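Long-range contacts in SAM-dependent O-methyltransferase (Thermotoga maritima, PDB 1O54), which probably uses S-adenosyl-L-methionine to methylate N1 of adenosine 58 in tRNA, working as a homotetramer built as a dimer of dimers: residues D181-F186 against A202-G207; D191-I196 against V219-K224; K198-L203 against E228-R233; A210-T215 against A262-A267. One frame throughout, in Å; residues are numbered along the deposited sequence. Where two conformers were deposited one is given.

Contact 1: residues D181-F186 against A202-G207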
loop_
_atom_site.group_PDB
_atom_site.type_symbol
_atom_site.label_atom_id
_atom_site.label_comp_id
_atom_site.label_asym_id
_atom_site.label_seq_id
_atom_site.Cartn_x
_atom_site.Cartn_y
_atom_site.Cartn_z
ATOM N N ASP A 181 30.801 7.137 -21.687
ATOM C CA ASP A 181 30.607 8.235 -20.804
ATOM C C ASP A 181 29.196 8.806 -20.852
ATOM O O ASP A 181 29.017 10.006 -20.656
ATOM C CB ASP A 181 31.638 9.307 -21.089
ATOM C CG ASP A 181 33.035 8.863 -20.705
ATOM O OD1 ASP A 181 33.933 9.081 -21.508
ATOM O OD2 ASP A 181 33.264 8.298 -19.621
ATOM N N VAL A 182 28.199 7.942 -21.064
ATOM C CA VAL A 182 26.817 8.430 -21.078
ATOM C C VAL A 182 26.374 8.793 -19.654
ATOM O O VAL A 182 26.914 8.270 -18.654
ATOM C CB VAL A 182 25.817 7.476 -21.786
ATOM C CG1 VAL A 182 26.287 7.136 -23.177
ATOM C CG2 VAL A 182 25.534 6.231 -20.939
ATOM N N ASP A 183 25.420 9.707 -19.562
ATOM C CA ASP A 183 25.011 10.242 -18.266
ATOM C C ASP A 183 24.177 9.252 -17.458
ATOM O O ASP A 183 24.286 9.189 -16.229
ATOM C CB ASP A 183 24.254 11.516 -18.484
ATOM C CG ASP A 183 25.126 12.578 -19.096
ATOM O OD1 ASP A 183 25.907 13.178 -18.330
ATOM O OD2 ASP A 183 25.130 12.828 -20.316
ATOM N N ALA A 184 23.327 8.506 -18.161
ATOM C CA ALA A 184 22.430 7.539 -17.522
ATOM C C ALA A 184 22.023 6.485 -18.543
ATOM O O ALA A 184 22.142 6.705 -19.758
ATOM C CB ALA A 184 21.215 8.204 -16.968
ATOM N N LEU A 185 21.515 5.369 -18.040
ATOM C CA LEU A 185 21.168 4.244 -18.860
ATOM C C LEU A 185 19.969 3.560 -18.255
ATOM O O LEU A 185 19.938 3.267 -17.064
ATOM C CB LEU A 185 22.354 3.284 -18.967
ATOM C CG LEU A 185 22.225 2.122 -19.962
ATOM C CD1 LEU A 185 23.575 1.721 -20.466
ATOM C CD2 LEU A 185 21.473 0.956 -19.333
ATOM N N PHE A 186 18.981 3.296 -19.093
ATOM C CA PHE A 186 17.795 2.522 -18.685
ATOM C C PHE A 186 17.758 1.220 -19.478
ATOM O O PHE A 186 17.840 1.210 -20.726
ATOM C CB PHE A 186 16.506 3.278 -18.965
ATOM C CG PHE A 186 15.294 2.523 -18.539
ATOM C CD1 PHE A 186 15.039 2.324 -17.169
ATOM C CD2 PHE A 186 14.434 1.965 -19.463
ATOM C CE1 PHE A 186 13.917 1.590 -16.755
ATOM C CE2 PHE A 186 13.308 1.246 -19.057
ATOM C CZ PHE A 186 13.067 1.041 -17.700
ATOM N N ALA A 202 29.509 1.533 -20.498
ATOM C CA ALA A 202 29.004 2.705 -21.237
ATOM C C ALA A 202 28.822 3.958 -20.372
ATOM O O ALA A 202 28.820 5.063 -20.900
ATOM C CB ALA A 202 27.702 2.363 -21.928
ATOM N N LEU A 203 28.633 3.789 -19.069
ATOM C CA LEU A 203 28.328 4.901 -18.160
ATOM C C LEU A 203 29.543 5.734 -17.790
ATOM O O LEU A 203 30.631 5.185 -17.604
ATOM C CB LEU A 203 27.682 4.364 -16.894
ATOM C CG LEU A 203 26.234 3.923 -17.090
ATOM C CD1 LEU A 203 25.774 3.063 -15.988
ATOM C CD2 LEU A 203 25.393 5.163 -17.170
ATOM N N LYS A 204 29.365 7.044 -17.695
ATOM C CA LYS A 204 30.395 7.920 -17.101
ATOM C C LYS A 204 30.589 7.586 -15.602
ATOM O O LYS A 204 29.726 6.961 -14.970
ATOM C CB LYS A 204 29.990 9.389 -17.248
ATOM C CG LYS A 204 28.818 9.803 -16.405
ATOM C CD LYS A 204 28.393 11.248 -16.570
ATOM C CE LYS A 204 27.375 11.646 -15.516
ATOM N NZ LYS A 204 26.852 13.030 -15.696
ATOM N N GLY A 205 31.731 8.000 -15.056
ATOM C CA GLY A 205 31.927 7.996 -13.615
ATOM C C GLY A 205 30.840 8.782 -12.937
ATOM O O GLY A 205 30.584 9.937 -13.264
ATOM N N GLY A 206 30.153 8.146 -11.991
ATOM C CA GLY A 206 29.026 8.757 -11.325
ATOM C C GLY A 206 27.742 8.682 -12.144
ATOM O O GLY A 206 26.722 9.230 -11.741
ATOM N N GLY A 207 27.778 7.984 -13.270
ATOM C CA GLY A 207 26.571 7.829 -14.104
ATOM C C GLY A 207 25.535 6.932 -13.416
ATOM O O GLY A 207 25.854 6.104 -12.546
HETATM O O HOH W 1 32.075 4.909 -20.303
HETATM O O HOH W 2 33.613 9.272 -16.878
#

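Contact 2: residues D191-I196 against V219-K224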
loop_
_atom_site.group_PDB
_atom_site.type_symbol
_atom_site.label_atom_id
_atom_site.label_comp_id
_atom_site.label_asym_id
_atom_site.label_seq_id
_atom_site.Cartn_x
_atom_site.Cartn_y
_atom_site.Cartn_z
ATOM N N ASP A 191 16.238 -10.332 -19.502
ATOM C CA ASP A 191 17.325 -10.937 -18.751
ATOM C C ASP A 191 18.414 -9.917 -18.463
ATOM O O ASP A 191 19.539 -10.021 -18.966
ATOM C CB ASP A 191 17.872 -12.159 -19.489
ATOM C CG ASP A 191 18.350 -11.850 -20.896
ATOM O OD1 ASP A 191 17.806 -10.927 -21.541
ATOM O OD2 ASP A 191 19.290 -12.504 -21.407
ATOM N N PRO A 192 18.068 -8.895 -17.682
ATOM C CA PRO A 192 18.995 -7.780 -17.459
ATOM C C PRO A 192 20.364 -8.168 -16.903
ATOM O O PRO A 192 21.354 -7.544 -17.257
ATOM C CB PRO A 192 18.211 -6.853 -16.508
ATOM C CG PRO A 192 17.185 -7.776 -15.864
ATOM C CD PRO A 192 16.772 -8.682 -16.993
ATOM N N TRP A 193 20.438 -9.223 -16.086
ATOM C CA TRP A 193 21.717 -9.705 -15.546
ATOM C C TRP A 193 22.763 -10.042 -16.631
ATOM O O TRP A 193 23.984 -9.967 -16.397
ATOM C CB TRP A 193 21.491 -10.912 -14.627
ATOM C CG TRP A 193 20.661 -11.953 -15.240
ATOM C CD1 TRP A 193 21.108 -13.007 -15.984
ATOM C CD2 TRP A 193 19.231 -12.072 -15.194
ATOM N NE1 TRP A 193 20.044 -13.750 -16.429
ATOM C CE2 TRP A 193 18.881 -13.202 -15.955
ATOM C CE3 TRP A 193 18.201 -11.317 -14.613
ATOM C CZ2 TRP A 193 17.555 -13.605 -16.138
ATOM C CZ3 TRP A 193 16.896 -11.717 -14.785
ATOM C CH2 TRP A 193 16.575 -12.855 -15.547
ATOM N N ASN A 194 22.312 -10.383 -17.832
ATOM C CA ASN A 194 23.227 -10.680 -18.919
ATOM C C ASN A 194 23.827 -9.455 -19.618
ATOM O O ASN A 194 24.671 -9.609 -20.494
ATOM C CB ASN A 194 22.543 -11.585 -19.944
ATOM C CG ASN A 194 22.354 -12.997 -19.426
ATOM O OD1 ASN A 194 23.155 -13.488 -18.633
ATOM N ND2 ASN A 194 21.288 -13.642 -19.847
ATOM N N TYR A 195 23.387 -8.253 -19.247
ATOM C CA TYR A 195 23.842 -7.026 -19.898
ATOM C C TYR A 195 24.474 -5.983 -18.972
ATOM O O TYR A 195 24.953 -4.944 -19.455
ATOM C CB TYR A 195 22.676 -6.426 -20.659
ATOM C CG TYR A 195 22.175 -7.384 -21.709
ATOM C CD1 TYR A 195 21.039 -8.168 -21.489
ATOM C CD2 TYR A 195 22.871 -7.561 -22.897
ATOM C CE1 TYR A 195 20.591 -9.038 -22.422
ATOM C CE2 TYR A 195 22.435 -8.451 -23.836
ATOM C CZ TYR A 195 21.292 -9.186 -23.609
ATOM O OH TYR A 195 20.877 -10.088 -24.584
ATOM N N ILE A 196 24.527 -6.269 -17.681
ATOM C CA ILE A 196 24.991 -5.278 -16.701
ATOM C C ILE A 196 26.445 -4.860 -16.946
ATOM O O ILE A 196 26.770 -3.682 -16.802
ATOM C CB ILE A 196 24.838 -5.792 -15.261
ATOM C CG1 ILE A 196 23.398 -6.171 -14.931
ATOM C CG2 ILE A 196 25.338 -4.754 -14.260
ATOM C CD1 ILE A 196 22.410 -5.131 -15.159
ATOM N N VAL A 219 14.650 -9.642 -9.690
ATOM C CA VAL A 219 15.324 -8.678 -8.840
ATOM C C VAL A 219 16.534 -9.288 -8.162
ATOM O O VAL A 219 17.615 -8.715 -8.171
ATOM C CB VAL A 219 14.378 -8.040 -7.765
ATOM C CG1 VAL A 219 15.178 -7.128 -6.831
ATOM C CG2 VAL A 219 13.220 -7.283 -8.427
ATOM N N GLN A 220 16.355 -10.468 -7.579
ATOM C CA GLN A 220 17.440 -11.153 -6.888
ATOM C C GLN A 220 18.643 -11.381 -7.808
ATOM O O GLN A 220 19.793 -11.100 -7.425
ATOM C CB GLN A 220 16.925 -12.462 -6.327
ATOM C CG GLN A 220 15.841 -12.291 -5.264
ATOM C CD GLN A 220 14.897 -13.482 -5.117
ATOM O OE1 GLN A 220 15.150 -14.583 -5.629
ATOM N NE2 GLN A 220 13.817 -13.261 -4.419
ATOM N N GLU A 221 18.396 -11.905 -9.015
ATOM C CA GLU A 221 19.462 -12.197 -9.947
ATOM C C GLU A 221 20.168 -10.906 -10.416
ATOM O O GLU A 221 21.403 -10.856 -10.532
ATOM C CB GLU A 221 18.909 -13.001 -11.135
ATOM C CG GLU A 221 19.973 -13.560 -12.073
ATOM C CD GLU A 221 20.941 -14.547 -11.432
ATOM O OE1 GLU A 221 20.513 -15.356 -10.610
ATOM O OE2 GLU A 221 22.150 -14.504 -11.779
ATOM N N THR A 222 19.396 -9.847 -10.634
ATOM C CA THR A 222 19.942 -8.583 -11.110
ATOM C C THR A 222 20.803 -7.935 -10.042
ATOM O O THR A 222 21.915 -7.455 -10.323
ATOM C CB THR A 222 18.782 -7.672 -11.549
ATOM O OG1 THR A 222 18.038 -8.308 -12.595
ATOM C CG2 THR A 222 19.318 -6.373 -12.155
ATOM N N LEU A 223 20.325 -7.969 -8.794
ATOM C CA LEU A 223 21.106 -7.444 -7.683
ATOM C C LEU A 223 22.433 -8.175 -7.521
ATOM O O LEU A 223 23.456 -7.537 -7.270
ATOM C CB LEU A 223 20.333 -7.563 -6.387
ATOM C CG LEU A 223 19.197 -6.584 -6.175
ATOM C CD1 LEU A 223 18.416 -6.991 -4.954
ATOM C CD2 LEU A 223 19.718 -5.180 -6.012
ATOM N N LYS A 224 22.421 -9.490 -7.676
ATOM C CA LYS A 224 23.658 -10.276 -7.572
ATOM C C LYS A 224 24.687 -9.769 -8.580
ATOM O O LYS A 224 25.865 -9.610 -8.265
ATOM C CB LYS A 224 23.385 -11.751 -7.839
ATOM C CG LYS A 224 24.622 -12.597 -7.641
ATOM C CD LYS A 224 24.312 -14.054 -7.577
ATOM C CE LYS A 224 25.601 -14.863 -7.347
ATOM N NZ LYS A 224 26.151 -14.674 -5.943
#

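Contact 3: residues K198-L203 against E228-R233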
loop_
_atom_site.group_PDB
_atom_site.type_symbol
_atom_site.label_atom_id
_atom_site.label_comp_id
_atom_site.label_asym_id
_atom_site.label_seq_id
_atom_site.Cartn_x
_atom_site.Cartn_y
_atom_site.Cartn_z
ATOM N N LYS A 198 28.046 -4.598 -19.833
ATOM C CA LYS A 198 28.061 -3.656 -20.949
ATOM C C LYS A 198 27.510 -2.293 -20.547
ATOM O O LYS A 198 27.997 -1.279 -21.031
ATOM C CB LYS A 198 27.218 -4.217 -22.093
ATOM C CG LYS A 198 27.746 -5.507 -22.729
ATOM C CD LYS A 198 29.220 -5.470 -22.969
ATOM N N CYS A 199 26.469 -2.297 -19.701
ATOM C CA CYS A 199 25.897 -1.074 -19.141
ATOM C C CYS A 199 26.923 -0.310 -18.330
ATOM O O CYS A 199 27.133 0.871 -18.531
ATOM C CB CYS A 199 24.638 -1.374 -18.306
ATOM S SG CYS A 199 23.313 -2.093 -19.304
ATOM N N TRP A 200 27.595 -1.000 -17.426
ATOM C CA TRP A 200 28.656 -0.375 -16.643
ATOM C C TRP A 200 29.685 0.283 -17.563
ATOM O O TRP A 200 30.087 1.422 -17.339
ATOM C CB TRP A 200 29.317 -1.406 -15.711
ATOM C CG TRP A 200 30.334 -0.814 -14.765
ATOM C CD1 TRP A 200 30.125 -0.361 -13.494
ATOM C CD2 TRP A 200 31.712 -0.580 -15.047
ATOM N NE1 TRP A 200 31.291 0.139 -12.966
ATOM C CE2 TRP A 200 32.280 0.033 -13.900
ATOM C CE3 TRP A 200 32.537 -0.826 -16.157
ATOM C CZ2 TRP A 200 33.636 0.371 -13.822
ATOM C CZ3 TRP A 200 33.862 -0.433 -16.097
ATOM C CH2 TRP A 200 34.399 0.156 -14.924
ATOM N N GLU A 201 30.108 -0.421 -18.597
ATOM C CA GLU A 201 31.172 0.093 -19.487
ATOM C C GLU A 201 30.786 1.400 -20.181
ATOM O O GLU A 201 31.637 2.249 -20.451
ATOM C CB GLU A 201 31.545 -0.962 -20.515
ATOM C CG GLU A 201 32.286 -2.130 -19.889
ATOM C CD GLU A 201 32.427 -3.356 -20.783
ATOM O OE1 GLU A 201 31.893 -3.379 -21.928
ATOM O OE2 GLU A 201 33.090 -4.310 -20.313
ATOM N N ALA A 202 29.509 1.533 -20.498
ATOM C CA ALA A 202 29.004 2.705 -21.237
ATOM C C ALA A 202 28.822 3.958 -20.372
ATOM O O ALA A 202 28.820 5.063 -20.900
ATOM C CB ALA A 202 27.702 2.363 -21.928
ATOM N N LEU A 203 28.633 3.789 -19.069
ATOM C CA LEU A 203 28.328 4.901 -18.160
ATOM C C LEU A 203 29.543 5.734 -17.790
ATOM O O LEU A 203 30.631 5.185 -17.604
ATOM C CB LEU A 203 27.682 4.364 -16.894
ATOM C CG LEU A 203 26.234 3.923 -17.090
ATOM C CD1 LEU A 203 25.774 3.063 -15.988
ATOM C CD2 LEU A 203 25.393 5.163 -17.170
ATOM N N GLU A 228 28.510 -7.596 -8.203
ATOM C CA GLU A 228 29.795 -8.083 -8.701
ATOM C C GLU A 228 30.629 -6.969 -9.349
ATOM O O GLU A 228 31.825 -7.154 -9.544
ATOM C CB GLU A 228 29.573 -9.210 -9.702
ATOM C CG GLU A 228 29.014 -10.451 -9.024
ATOM C CD GLU A 228 28.526 -11.521 -9.989
ATOM O OE1 GLU A 228 28.678 -11.373 -11.222
ATOM O OE2 GLU A 228 27.991 -12.534 -9.475
ATOM N N LEU A 229 29.993 -5.844 -9.696
ATOM C CA LEU A 229 30.619 -4.759 -10.466
ATOM C C LEU A 229 30.757 -3.480 -9.624
ATOM O O LEU A 229 30.191 -3.400 -8.521
ATOM C CB LEU A 229 29.782 -4.466 -11.704
ATOM C CG LEU A 229 29.876 -5.451 -12.865
ATOM C CD1 LEU A 229 28.714 -5.215 -13.766
ATOM C CD2 LEU A 229 31.158 -5.242 -13.600
ATOM N N PRO A 230 31.546 -2.499 -10.088
ATOM C CA PRO A 230 31.694 -1.242 -9.352
ATOM C C PRO A 230 30.458 -0.310 -9.474
ATOM O O PRO A 230 30.438 0.652 -10.255
ATOM C CB PRO A 230 32.972 -0.635 -9.947
ATOM C CG PRO A 230 33.629 -1.734 -10.671
ATOM C CD PRO A 230 32.472 -2.533 -11.227
ATOM N N PHE A 231 29.491 -0.628 -8.629
ATOM C CA PHE A 231 28.227 0.104 -8.492
ATOM C C PHE A 231 28.001 0.355 -7.010
ATOM O O PHE A 231 28.263 -0.546 -6.152
ATOM C CB PHE A 231 27.078 -0.731 -9.007
ATOM C CG PHE A 231 26.886 -0.699 -10.514
ATOM C CD1 PHE A 231 27.084 -1.853 -11.285
ATOM C CD2 PHE A 231 26.495 0.467 -11.149
ATOM C CE1 PHE A 231 26.874 -1.825 -12.655
ATOM C CE2 PHE A 231 26.283 0.488 -12.516
ATOM C CZ PHE A 231 26.453 -0.661 -13.262
ATOM N N ILE A 232 27.527 1.558 -6.688
ATOM C CA ILE A 232 27.161 1.912 -5.318
ATOM C C ILE A 232 25.755 2.481 -5.324
ATOM O O ILE A 232 25.135 2.635 -6.410
ATOM C CB ILE A 232 28.196 2.901 -4.704
ATOM C CG1 ILE A 232 28.163 4.230 -5.468
ATOM C CG2 ILE A 232 29.602 2.260 -4.702
ATOM C CD1 ILE A 232 28.876 5.343 -4.719
ATOM N N ARG A 233 25.249 2.832 -4.116
ATOM C CA ARG A 233 23.915 3.438 -3.975
ATOM C C ARG A 233 22.882 2.561 -4.703
ATOM O O ARG A 233 22.001 3.050 -5.415
ATOM C CB ARG A 233 23.903 4.888 -4.483
ATOM C CG ARG A 233 24.847 5.822 -3.727
ATOM C CD ARG A 233 24.760 7.264 -4.231
ATOM N NE ARG A 233 23.709 8.005 -3.555
ATOM C CZ ARG A 233 23.266 9.202 -3.907
ATOM N NH1 ARG A 233 23.761 9.837 -4.949
ATOM N NH2 ARG A 233 22.328 9.776 -3.199
#

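Contact 4: residues A210-T215 against A262-A267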
loop_
_atom_site.group_PDB
_atom_site.type_symbol
_atom_site.label_atom_id
_atom_site.label_comp_id
_atom_site.label_asym_id
_atom_site.label_seq_id
_atom_site.Cartn_x
_atom_site.Cartn_y
_atom_site.Cartn_z
ATOM N N ALA A 210 19.329 2.402 -14.279
ATOM C CA ALA A 210 18.045 1.862 -13.787
ATOM C C ALA A 210 17.604 0.708 -14.645
ATOM O O ALA A 210 17.888 0.686 -15.846
ATOM C CB ALA A 210 16.958 2.944 -13.720
ATOM N N THR A 211 16.902 -0.249 -14.044
ATOM C CA THR A 211 16.252 -1.321 -14.792
ATOM C C THR A 211 14.914 -1.656 -14.085
ATOM O O THR A 211 14.655 -1.221 -12.940
ATOM C CB THR A 211 17.191 -2.528 -14.938
ATOM O OG1 THR A 211 16.634 -3.504 -15.872
ATOM C CG2 THR A 211 17.381 -3.299 -13.653
ATOM N N VAL A 212 14.050 -2.366 -14.788
ATOM C CA VAL A 212 12.780 -2.807 -14.223
ATOM C C VAL A 212 12.705 -4.318 -14.340
ATOM O O VAL A 212 13.195 -4.898 -15.332
ATOM C CB VAL A 212 11.600 -2.173 -14.933
ATOM C CG1 VAL A 212 11.508 -0.681 -14.588
ATOM C CG2 VAL A 212 11.678 -2.388 -16.484
ATOM N N CYS A 213 12.151 -4.960 -13.313
ATOM C CA CYS A 213 11.998 -6.402 -13.255
ATOM C C CYS A 213 10.559 -6.705 -12.835
ATOM O O CYS A 213 10.058 -6.124 -11.892
ATOM C CB CYS A 213 12.957 -7.015 -12.213
ATOM S SG CYS A 213 14.700 -6.924 -12.640
ATOM N N PRO A 214 9.874 -7.597 -13.531
ATOM C CA PRO A 214 8.532 -7.970 -13.158
ATOM C C PRO A 214 8.394 -8.881 -11.948
ATOM O O PRO A 214 7.325 -8.877 -11.349
ATOM C CB PRO A 214 8.005 -8.697 -14.405
ATOM C CG PRO A 214 9.150 -9.232 -15.060
ATOM C CD PRO A 214 10.271 -8.219 -14.805
ATOM N N THR A 215 9.425 -9.665 -11.649
ATOM C CA THR A 215 9.352 -10.672 -10.579
ATOM C C THR A 215 10.455 -10.449 -9.532
ATOM O O THR A 215 11.509 -9.908 -9.792
ATOM C CB THR A 215 9.483 -12.090 -11.085
ATOM O OG1 THR A 215 10.825 -12.337 -11.582
ATOM C CG2 THR A 215 8.529 -12.376 -12.246
ATOM N N ALA A 262 6.089 -3.070 -11.873
ATOM C CA ALA A 262 7.493 -3.462 -11.928
ATOM C C ALA A 262 8.276 -3.084 -10.664
ATOM O O ALA A 262 8.011 -2.064 -10.043
ATOM C CB ALA A 262 8.161 -2.800 -13.158
ATOM N N TYR A 263 9.264 -3.909 -10.316
ATOM C CA TYR A 263 10.287 -3.564 -9.332
ATOM C C TYR A 263 11.305 -2.719 -10.082
ATOM O O TYR A 263 11.694 -3.077 -11.178
ATOM C CB TYR A 263 10.948 -4.804 -8.762
ATOM C CG TYR A 263 9.945 -5.681 -8.031
ATOM C CD1 TYR A 263 9.373 -6.780 -8.633
ATOM C CD2 TYR A 263 9.517 -5.337 -6.749
ATOM C CE1 TYR A 263 8.447 -7.563 -7.956
ATOM C CE2 TYR A 263 8.568 -6.114 -6.068
ATOM C CZ TYR A 263 8.057 -7.220 -6.676
ATOM O OH TYR A 263 7.129 -8.037 -6.042
ATOM N N MET A 264 11.678 -1.586 -9.507
ATOM C CA MET A 264 12.648 -0.694 -10.105
ATOM C C MET A 264 13.964 -0.772 -9.353
ATOM O O MET A 264 13.977 -0.601 -8.124
ATOM C CB MET A 264 12.131 0.724 -10.031
ATOM C CG MET A 264 10.826 0.893 -10.766
ATOM S SD MET A 264 10.020 2.498 -10.554
ATOM C CE MET A 264 9.279 2.324 -8.887
ATOM N N ILE A 265 15.058 -0.975 -10.075
ATOM C CA ILE A 265 16.369 -1.104 -9.461
ATOM C C ILE A 265 17.269 -0.021 -9.980
ATOM O O ILE A 265 17.324 0.182 -11.188
ATOM C CB ILE A 265 16.986 -2.479 -9.785
ATOM C CG1 ILE A 265 16.046 -3.647 -9.376
ATOM C CG2 ILE A 265 18.329 -2.628 -9.103
ATOM C CD1 ILE A 265 16.473 -4.985 -9.920
ATOM N N PHE A 266 17.976 0.657 -9.072
ATOM C CA PHE A 266 18.867 1.756 -9.432
ATOM C C PHE A 266 20.251 1.499 -8.885
ATOM O O PHE A 266 20.403 0.858 -7.851
ATOM C CB PHE A 266 18.316 3.028 -8.776
ATOM C CG PHE A 266 16.911 3.379 -9.212
ATOM C CD1 PHE A 266 15.829 2.897 -8.503
ATOM C CD2 PHE A 266 16.677 4.145 -10.313
ATOM C CE1 PHE A 266 14.503 3.190 -8.910
ATOM C CE2 PHE A 266 15.365 4.458 -10.712
ATOM C CZ PHE A 266 14.294 3.955 -10.005
ATOM N N ALA A 267 21.269 2.041 -9.548
ATOM C CA ALA A 267 22.644 1.960 -9.099
ATOM C C ALA A 267 23.438 3.105 -9.745
ATOM O O ALA A 267 23.032 3.659 -10.766
ATOM C CB ALA A 267 23.219 0.636 -9.463
#

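Contact 1: residues D181-F186 against A202-G207
K204 reaches obliquely across the backbone of V182 and D183 to set its ammonium group against the D183 carboxylate. Its CG stands between the backbone N and the carbonyl carbon (chi1 69°), which turns the side chain back over the other segment, CG lying 3.3 Å from V182 O; the extended chain beyond it then carries NZ to 2.8 Å from D183 OD1. This salt bridge uses the anti lone pair of OD1, the one facing away from OD2. Both charges have further mates at the subunit interface, since K15 of the second subunit pairs with D183 and D18 of that subunit with K204, while D183 OD2 accepts the backbone N of R115. K204 and K15 of the second subunit probably offset the crowding of D183 OD1 by the like-charged D114. The segments close a beta-alpha-beta crossover of the Rossmann-like methyltransferase fold: strand 182-187 leads through helix 196-202 to strand 207-213, and at the return V182 forms a parallel bridge with L203. V182 N donates to A202 O (2.9 Å) in the carbonyl plane, and K204 N gives an almost straight bond to V182 O (2.9 Å, 178° at the hydrogen). On the apolar side, L203 sends CD2 back against V182 CG2 at 3.9 Å and L185 CB at 4.0 Å, the V182 and L203 side chains meeting at a slant. D181 lies at the solvent-bearing end, where one water links its OD2 to G205 N and H12, a tag histidine of the second subunit, hydrogen-bonds to OD1.

Contact 2: residues D191-I196 against V219-K224
T222 OG1 touches P192 CG at 3.4 Å and lies at the edge of the W193 indole, 3.6 Å from CE3 and in the ring plane. Its own hydrogen bond goes back along the helix to Q218 O, so towards the loop it offers van der Waals contact. OG1 stands anti to the carbonyl carbon (chi1 -60°), which turns it toward both the proline ring and the indole edge. W193 is sandwiched: E221 CG sits over one face in a CH-pi contact, 3.8 Å from the centroid of the five-membered ring and 23° off its normal, while D191 CA lies against the opposite face. The E221 chain crosses the ring at about a right angle and bends at chi2 (62°), and its carboxylate plane is steeply inclined to the indole. Replacing W193 by an alanine would probably leave E221 CG without its ring face and open a gap between the loop and the helix. N194 ND2 hydrogen-bonds to D191 OD2 (2.8 Å), bracing the residue whose CA backs the indole. The 191-196 segment, just past D188, which is predicted to bind S-adenosyl-L-methionine, thus leans on helix 216-228, with W193 also against Q218 and K225, P192 on T211 of strand 207-213, and T222 on C213 of that strand and I265 of strand 263-269.

Contact 3: residues K198-L203 against E228-R233
W200, on helix 196-202, meets L229, P230 and F231 with different parts of its side chain. CB begins the contact, 4.3 Å from L229 CD1 and 3.8 Å from F231 CZ. With CG anti to the backbone N (chi1 -174°), the indole extends from the helix towards the other segment, and its pyrrole edge points at the face of F231. The pair is T-shaped, with planes at 87° and centroids 5.0 Å apart; CD1 makes the nearest ring approach, 3.7 Å from F231 CE1. Beside CD1, NE1 donates to P230 O at 2.9 Å. The bond is bent, 141° at the hydrogen: the acceptor lies close to the indole plane, but the donor stands well above the carbonyl plane. V270 O is a second, weak acceptor for the same NE1. P230 therefore engages the ring twice, because its CD also rests over one indole face in a CH-pi contact with the five-membered ring. P230 is the centre of an inverse gamma turn, closed by F231 N bonding to L229 O, and this tight bend puts the carbonyl and the pyrrolidine ring on the same indole. In the Rossmann-like fold, helix 196-202 is thereby tied to the chain leaving helix 216-228, where short strand 231-232 pairs antiparallel with strand 263-269. K269 of that strand makes a cation-pi contact with W200. Past the end of the helix, L203 is the first residue to leave helical conformation, and its CD1 approaches the edge of F231, 4.4 Å from CE2.

Contact 4: residues A210-T215 against A262-A267
A262 sets its CB against V212 CB, 3.9 Å away, just before strand 263-269 begins its antiparallel pairing with strand 207-213. This pairing joins the parallel and antiparallel parts of the mixed sheet in the Rossmann-like methyltransferase fold. Y263 and C213 form a hydrogen-bonded pair, Y263 N to C213 O at 2.8 Å and C213 N to Y263 O at 2.9 Å. With CG anti to the carbonyl carbon (chi1 -62°), the Y263 ring extends along the end of the other strand and turns its edge to C213 O and P214 O. A serine in place of Y263 lacks the ring and would probably leave a gap beside these carbonyls and next to T216 and V219 of helix 216-228. M264 follows on the other face, its CG 4.2 Å from CG1 of V212, whose side chain also lies against D188 of the predicted cofactor site. I265 lies alongside T211, the two side chains pointing the same way, and their backbones bond in both directions; the T211 hydroxyl turns instead to L187 O. Beyond its CB, I265 reaches CD1 to C213 SG (3.8 Å). F266 stands opposite A210, whose CB packs 3.6 Å from F266 CD2.

Overall arrangement
The four contacts form a continuous part of the methyltransferase domain. Contacts 1 and 3 share A202 and L203, their centres 9 Å apart, and L185 CD2 touches C199 SG at 3.6 Å. Contacts 2 and 3 meet through I196 CG2, 3.4 Å from L229 CD1. The centres of contacts 2 and 4 lie 10 Å apart, and V219 CG2 rests 3.4 Å from Y263 CB. Contact 4 joins contact 1 in the sheet, strand 207-213 running beside strand 182-187. D188, probably a cofactor-binding residue, has its side chain about 4 Å from that of V212, 7 Å from P192 and 9 Å from L185; contact 3 is remote from the predicted cofactor-binding residues.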